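Local coordinates for ECXA (Escherichia coli, PDB 4L63), which probably acts as a zinc-dependent metallopeptidase of the metzincin type, cleaving peptide bonds at a metal held by three histidines, at residues P196-N201 with R228-G233; V234-R239 with F246-S251. One frame throughout, in Å; residues are numbered along the deposited sequence.

Contact 1 (P196-N201 with R228-G233)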
loop_
_atom_site.group_PDB
_atom_site.type_symbol
_atom_site.label_atom_id
_atom_site.label_comp_id
_atom_site.label_asym_id
_atom_site.label_seq_id
_atom_site.Cartn_x
_atom_site.Cartn_y
_atom_site.Cartn_z
ATOM N N PRO A 196 -9.115 14.977 4.431
ATOM C CA PRO A 196 -10.046 14.172 5.236
ATOM C C PRO A 196 -11.357 13.884 4.500
ATOM O O PRO A 196 -11.796 14.680 3.656
ATOM C CB PRO A 196 -10.299 15.045 6.478
ATOM C CG PRO A 196 -9.859 16.434 6.083
ATOM C CD PRO A 196 -8.724 16.222 5.114
ATOM N N SER A 197 -11.966 12.743 4.810
ATOM C CA SER A 197 -13.254 12.381 4.229
ATOM C C SER A 197 -14.317 13.403 4.621
ATOM O O SER A 197 -14.290 13.949 5.719
ATOM C CB SER A 197 -13.674 10.983 4.687
ATOM O OG SER A 197 -14.969 10.648 4.216
ATOM N N ILE A 198 -15.248 13.662 3.713
ATOM C CA ILE A 198 -16.367 14.533 4.014
ATOM C C ILE A 198 -17.434 13.738 4.778
ATOM O O ILE A 198 -18.451 14.287 5.209
ATOM C CB ILE A 198 -16.940 15.157 2.720
ATOM C CG1 ILE A 198 -17.825 16.369 3.049
ATOM C CG2 ILE A 198 -17.630 14.093 1.868
ATOM C CD1 ILE A 198 -18.123 17.259 1.858
ATOM N N MET A 199 -17.180 12.442 4.969
ATOM C CA MET A 199 -18.083 11.595 5.754
ATOM C C MET A 199 -17.575 11.369 7.175
ATOM O O MET A 199 -17.985 10.410 7.836
ATOM C CB MET A 199 -18.292 10.245 5.072
ATOM C CG MET A 199 -18.755 10.352 3.633
ATOM S SD MET A 199 -20.280 11.319 3.508
ATOM C CE MET A 199 -21.438 10.296 4.440
ATOM N N LEU A 200 -16.669 12.230 7.629
ATOM C CA LEU A 200 -16.280 12.251 9.037
ATOM C C LEU A 200 -17.529 12.321 9.906
ATOM O O LEU A 200 -18.492 13.006 9.562
ATOM C CB LEU A 200 -15.373 13.441 9.343
ATOM C CG LEU A 200 -13.953 13.389 8.783
ATOM C CD1 LEU A 200 -13.170 14.616 9.243
ATOM C CD2 LEU A 200 -13.250 12.098 9.182
ATOM N N ASN A 201 -17.524 11.589 11.015
ATOM C CA ASN A 201 -18.626 11.652 11.961
ATOM C C ASN A 201 -18.645 13.030 12.619
ATOM O O ASN A 201 -17.685 13.421 13.291
ATOM C CB ASN A 201 -18.499 10.539 13.005
ATOM C CG ASN A 201 -19.779 10.313 13.780
ATOM O OD1 ASN A 201 -20.505 11.258 14.088
ATOM N ND2 ASN A 201 -20.058 9.055 14.111
ATOM N N ARG A 228 -10.518 11.546 -2.230
ATOM C CA ARG A 228 -10.195 10.447 -3.136
ATOM C C ARG A 228 -10.825 9.146 -2.650
ATOM O O ARG A 228 -11.462 8.431 -3.422
ATOM C CB ARG A 228 -8.684 10.247 -3.275
ATOM C CG ARG A 228 -8.335 9.127 -4.255
ATOM C CD ARG A 228 -7.223 8.236 -3.728
ATOM N NE ARG A 228 -6.932 7.115 -4.618
ATOM C CZ ARG A 228 -7.263 5.852 -4.355
ATOM N NH1 ARG A 228 -7.900 5.549 -3.220
ATOM N NH2 ARG A 228 -6.953 4.894 -5.220
ATOM N N ASN A 229 -10.664 8.841 -1.367
ATOM C CA ASN A 229 -11.209 7.591 -0.845
ATOM C C ASN A 229 -12.740 7.596 -0.815
ATOM O O ASN A 229 -13.361 6.548 -1.018
ATOM C CB ASN A 229 -10.646 7.284 0.546
ATOM C CG ASN A 229 -9.189 6.845 0.492
ATOM O OD1 ASN A 229 -8.601 6.787 -0.582
ATOM N ND2 ASN A 229 -8.613 6.517 1.642
ATOM N N ASP A 230 -13.347 8.756 -0.559
ATOM C CA ASP A 230 -14.808 8.875 -0.625
ATOM C C ASP A 230 -15.320 8.452 -2.003
ATOM O O ASP A 230 -16.305 7.721 -2.121
ATOM C CB ASP A 230 -15.262 10.310 -0.341
ATOM C CG ASP A 230 -15.136 10.696 1.118
ATOM O OD1 ASP A 230 -15.107 9.797 1.988
ATOM O OD2 ASP A 230 -15.068 11.914 1.393
ATOM N N ILE A 231 -14.638 8.924 -3.041
ATOM C CA ILE A 231 -15.011 8.620 -4.421
ATOM C C ILE A 231 -14.848 7.129 -4.712
ATOM O O ILE A 231 -15.726 6.504 -5.295
ATOM C CB ILE A 231 -14.165 9.441 -5.423
ATOM C CG1 ILE A 231 -14.443 10.937 -5.265
ATOM C CG2 ILE A 231 -14.421 8.987 -6.846
ATOM C CD1 ILE A 231 -15.895 11.339 -5.514
ATOM N N GLU A 232 -13.724 6.553 -4.293
ATOM C CA GLU A 232 -13.506 5.121 -4.460
ATOM C C GLU A 232 -14.522 4.295 -3.661
ATOM O O GLU A 232 -14.907 3.197 -4.082
ATOM C CB GLU A 232 -12.081 4.745 -4.046
ATOM C CG GLU A 232 -11.021 5.261 -5.004
ATOM C CD GLU A 232 -11.311 4.879 -6.443
ATOM O OE1 GLU A 232 -11.519 3.678 -6.715
ATOM O OE2 GLU A 232 -11.336 5.785 -7.301
ATOM N N GLY A 233 -14.947 4.827 -2.514
ATOM C CA GLY A 233 -15.953 4.175 -1.694
ATOM C C GLY A 233 -17.258 4.016 -2.460
ATOM O O GLY A 233 -17.872 2.948 -2.451
#

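Contact 2 (V234-R239 with F246-S251)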
loop_
_atom_site.group_PDB
_atom_site.type_symbol
_atom_site.label_atom_id
_atom_site.label_comp_id
_atom_site.label_asym_id
_atom_site.label_seq_id
_atom_site.Cartn_x
_atom_site.Cartn_y
_atom_site.Cartn_z
ATOM N N VAL A 234 -17.681 5.081 -3.133
ATOM C CA VAL A 234 -18.920 5.031 -3.912
ATOM C C VAL A 234 -18.779 4.106 -5.126
ATOM O O VAL A 234 -19.730 3.412 -5.489
ATOM C CB VAL A 234 -19.363 6.446 -4.347
ATOM C CG1 VAL A 234 -20.598 6.384 -5.251
ATOM C CG2 VAL A 234 -19.665 7.292 -3.115
ATOM N N ARG A 235 -17.600 4.080 -5.750
ATOM C CA ARG A 235 -17.336 3.108 -6.821
ATOM C C ARG A 235 -17.577 1.676 -6.360
ATOM O O ARG A 235 -18.091 0.854 -7.112
ATOM C CB ARG A 235 -15.906 3.219 -7.341
ATOM C CG ARG A 235 -15.674 4.382 -8.250
ATOM C CD ARG A 235 -14.381 4.239 -9.047
ATOM N NE ARG A 235 -14.277 5.354 -9.979
ATOM C CZ ARG A 235 -14.947 5.419 -11.124
ATOM N NH1 ARG A 235 -15.753 4.427 -11.478
ATOM N NH2 ARG A 235 -14.811 6.474 -11.919
ATOM N N VAL A 236 -17.185 1.376 -5.127
ATOM C CA VAL A 236 -17.478 0.082 -4.531
ATOM C C VAL A 236 -18.988 -0.109 -4.359
ATOM O O VAL A 236 -19.528 -1.161 -4.713
ATOM C CB VAL A 236 -16.776 -0.080 -3.173
ATOM C CG1 VAL A 236 -17.263 -1.333 -2.468
ATOM C CG2 VAL A 236 -15.255 -0.135 -3.380
ATOM N N MET A 237 -19.664 0.919 -3.844
ATOM C CA MET A 237 -21.108 0.850 -3.592
ATOM C C MET A 237 -21.890 0.753 -4.894
ATOM O O MET A 237 -23.025 0.277 -4.898
ATOM C CB MET A 237 -21.597 2.064 -2.797
ATOM C CG MET A 237 -20.953 2.229 -1.408
ATOM S SD MET A 237 -20.917 0.720 -0.415
ATOM C CE MET A 237 -22.664 0.445 -0.117
ATOM N N ARG A 238 -21.296 1.215 -5.992
ATOM C CA ARG A 238 -21.949 1.106 -7.302
ATOM C C ARG A 238 -21.925 -0.320 -7.834
ATOM O O ARG A 238 -22.748 -0.680 -8.663
ATOM C CB ARG A 238 -21.301 2.031 -8.334
ATOM C CG ARG A 238 -21.610 3.494 -8.145
ATOM C CD ARG A 238 -20.882 4.331 -9.172
ATOM N NE ARG A 238 -21.247 3.971 -10.539
ATOM C CZ ARG A 238 -20.389 3.927 -11.552
ATOM N NH1 ARG A 238 -19.109 4.215 -11.353
ATOM N NH2 ARG A 238 -20.810 3.592 -12.763
ATOM N N ARG A 239 -20.982 -1.136 -7.376
ATOM C CA ARG A 239 -20.919 -2.505 -7.878
ATOM C C ARG A 239 -21.305 -3.517 -6.804
ATOM O O ARG A 239 -21.602 -4.671 -7.110
ATOM C CB ARG A 239 -19.527 -2.822 -8.434
ATOM C CG ARG A 239 -18.426 -2.905 -7.403
ATOM C CD ARG A 239 -17.153 -3.436 -8.046
ATOM N NE ARG A 239 -16.059 -3.547 -7.087
ATOM C CZ ARG A 239 -15.192 -2.575 -6.824
ATOM N NH1 ARG A 239 -15.282 -1.409 -7.456
ATOM N NH2 ARG A 239 -14.231 -2.771 -5.934
ATOM N N PHE A 246 -11.450 -8.537 -1.575
ATOM C CA PHE A 246 -10.269 -7.673 -1.556
ATOM C C PHE A 246 -10.424 -6.528 -2.552
ATOM O O PHE A 246 -9.896 -5.435 -2.341
ATOM C CB PHE A 246 -9.002 -8.473 -1.865
ATOM C CG PHE A 246 -8.695 -9.544 -0.848
ATOM C CD1 PHE A 246 -9.006 -9.356 0.489
ATOM C CD2 PHE A 246 -8.122 -10.741 -1.236
ATOM C CE1 PHE A 246 -8.735 -10.344 1.424
ATOM C CE2 PHE A 246 -7.853 -11.736 -0.303
ATOM C CZ PHE A 246 -8.156 -11.530 1.026
ATOM N N THR A 247 -11.142 -6.767 -3.643
ATOM C CA THR A 247 -11.324 -5.691 -4.619
ATOM C C THR A 247 -12.219 -4.606 -4.004
ATOM O O THR A 247 -12.087 -3.426 -4.329
ATOM C CB THR A 247 -11.925 -6.204 -5.948
ATOM O OG1 THR A 247 -13.223 -6.743 -5.709
ATOM C CG2 THR A 247 -11.046 -7.289 -6.546
ATOM N N ASN A 248 -13.115 -5.012 -3.103
ATOM C CA ASN A 248 -13.982 -4.065 -2.407
ATOM C C ASN A 248 -13.309 -3.422 -1.192
ATOM O O ASN A 248 -13.531 -2.250 -0.914
ATOM C CB ASN A 248 -15.285 -4.748 -1.961
ATOM C CG ASN A 248 -16.248 -4.973 -3.113
ATOM O OD1 ASN A 248 -16.142 -4.323 -4.149
ATOM N ND2 ASN A 248 -17.196 -5.886 -2.930
ATOM N N ARG A 249 -12.503 -4.190 -0.466
ATOM C CA ARG A 249 -11.901 -3.676 0.766
ATOM C C ARG A 249 -10.758 -2.690 0.537
ATOM O O ARG A 249 -10.486 -1.847 1.405
ATOM C CB ARG A 249 -11.377 -4.817 1.638
ATOM C CG ARG A 249 -12.448 -5.746 2.194
ATOM C CD ARG A 249 -11.810 -6.837 3.040
ATOM N NE ARG A 249 -10.870 -6.265 3.998
ATOM C CZ ARG A 249 -10.035 -6.968 4.758
ATOM N NH1 ARG A 249 -9.995 -8.289 4.665
ATOM N NH2 ARG A 249 -9.222 -6.339 5.596
ATOM N N PHE A 250 -10.078 -2.817 -0.605
ATOM C CA PHE A 250 -8.874 -2.018 -0.863
ATOM C C PHE A 250 -8.979 -1.257 -2.172
ATOM O O PHE A 250 -9.487 -1.797 -3.146
ATOM C CB PHE A 250 -7.629 -2.902 -0.909
ATOM C CG PHE A 250 -7.469 -3.787 0.285
ATOM C CD1 PHE A 250 -7.065 -3.262 1.498
ATOM C CD2 PHE A 250 -7.679 -5.150 0.186
ATOM C CE1 PHE A 250 -6.906 -4.079 2.593
ATOM C CE2 PHE A 250 -7.525 -5.970 1.280
ATOM C CZ PHE A 250 -7.146 -5.437 2.482
ATOM N N SER A 251 -8.479 -0.020 -2.208
ATOM C CA SER A 251 -8.527 0.749 -3.453
ATOM C C SER A 251 -7.143 1.178 -3.950
ATOM O O SER A 251 -7.044 1.856 -4.969
ATOM C CB SER A 251 -9.417 1.991 -3.295
ATOM O OG SER A 251 -8.820 2.945 -2.423
#

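Contact 1 (P196-N201 with R228-G233)
S197 and D230 stand opposite each other, their CA atoms 6.2 Å apart, where the type I turn from S197 to L200 approaches the first turn of helix 228-239. D230 points its side chain at the loop, and its carboxylate carries nearly all of the contact. OD1 takes a hydrogen bond from S197 OG that is very short at 2.4 Å, so its exact length is doubtful. The hydroxyl reaches this oxygen because OG lies anti to the backbone N of S197 (chi1 176°), and it also accepts from M199 N at 2.9 Å, closing an ST turn. The other carboxylate oxygen, D230 OD2, binds I198 N at 2.9 Å through its syn lone pair, with a fairly straight N-H...O angle of 161°. OD2 also accepts from the backbone N of S227, just ahead of the helix. I198 CG2 approaches the same oxygen obliquely, 3.4 Å from D230 OD2, its side chain crossing that of D230 at about a right angle. M199 adds only CG, 4.0 Å from D230 OD1; the chain then bends at chi2 and chi3, and its end leaves the helix for H160 and H164. The position of M199, its side chain about 5 Å from the zinc ion, is consistent with the Met-turn of the metzincins. I198 O accepts from H160 ND1, which probably helps to orient this zinc ligand. Buried, close to a helix N terminus and met by one hydroxyl and two backbone N-H groups, the D230 carboxylate is probably ionised, and it ties this turn to the helix.

Contact 2 (V234-R239 with F246-S251)
R239 reaches across to T247 and N248 from the later part of helix 228-239. Its CB is directed at helix 246-249, and CG sits between the backbone N and the carbonyl carbon (chi1 69°), from where the chain runs extended to NE. CD comes within 4.1 Å of N248 OD1. NE is closer, 3.0 Å from N248 OD1, and CZ lies 3.3 Å from the same oxygen. The two helices are joined by a short connection containing strand 241-242. The side chains of R239 and N248 run alongside each other in opposing senses, with their guanidinium and amide planes 29° apart. NH2, at the tip, is likewise 3.0 Å from N248 OD1; T247 O lies at the guanidinium edge, 2.8 Å from R239 NH2, but at a poor angle for a hydrogen bond. V236 CA covers part of one guanidinium face. On the same helix, V236 CG1 packs 3.6 Å from N248 OD1 and V236 CG2 3.7 Å from N248 O, while L22 of strand 21-22 touches both residues. The amide of N248 is held by its other end: ND2 donates to the backbone O of G240 and of S242.

In the fold
From the N terminus, the chain passes through the HExxH helix 146-165 and strand 181-186 before reaching 196-201. Contact 1 then closes a loop of 26 residues that includes helix 207-215, bringing the region beside the zinc site against the start of helix 228-239. Contact 2 opens on the later half of that helix and closes a short excursion through strand 241-242 to helix 246-249. The two are in series, neither nested nor crossed, with centres about 13 Å apart. A probable hydrogen bond from R228 to S251 joins them directly, and the nearby disulfide C189-C252 fastens the segment after helix 246-249 to the chain following strand 181-186.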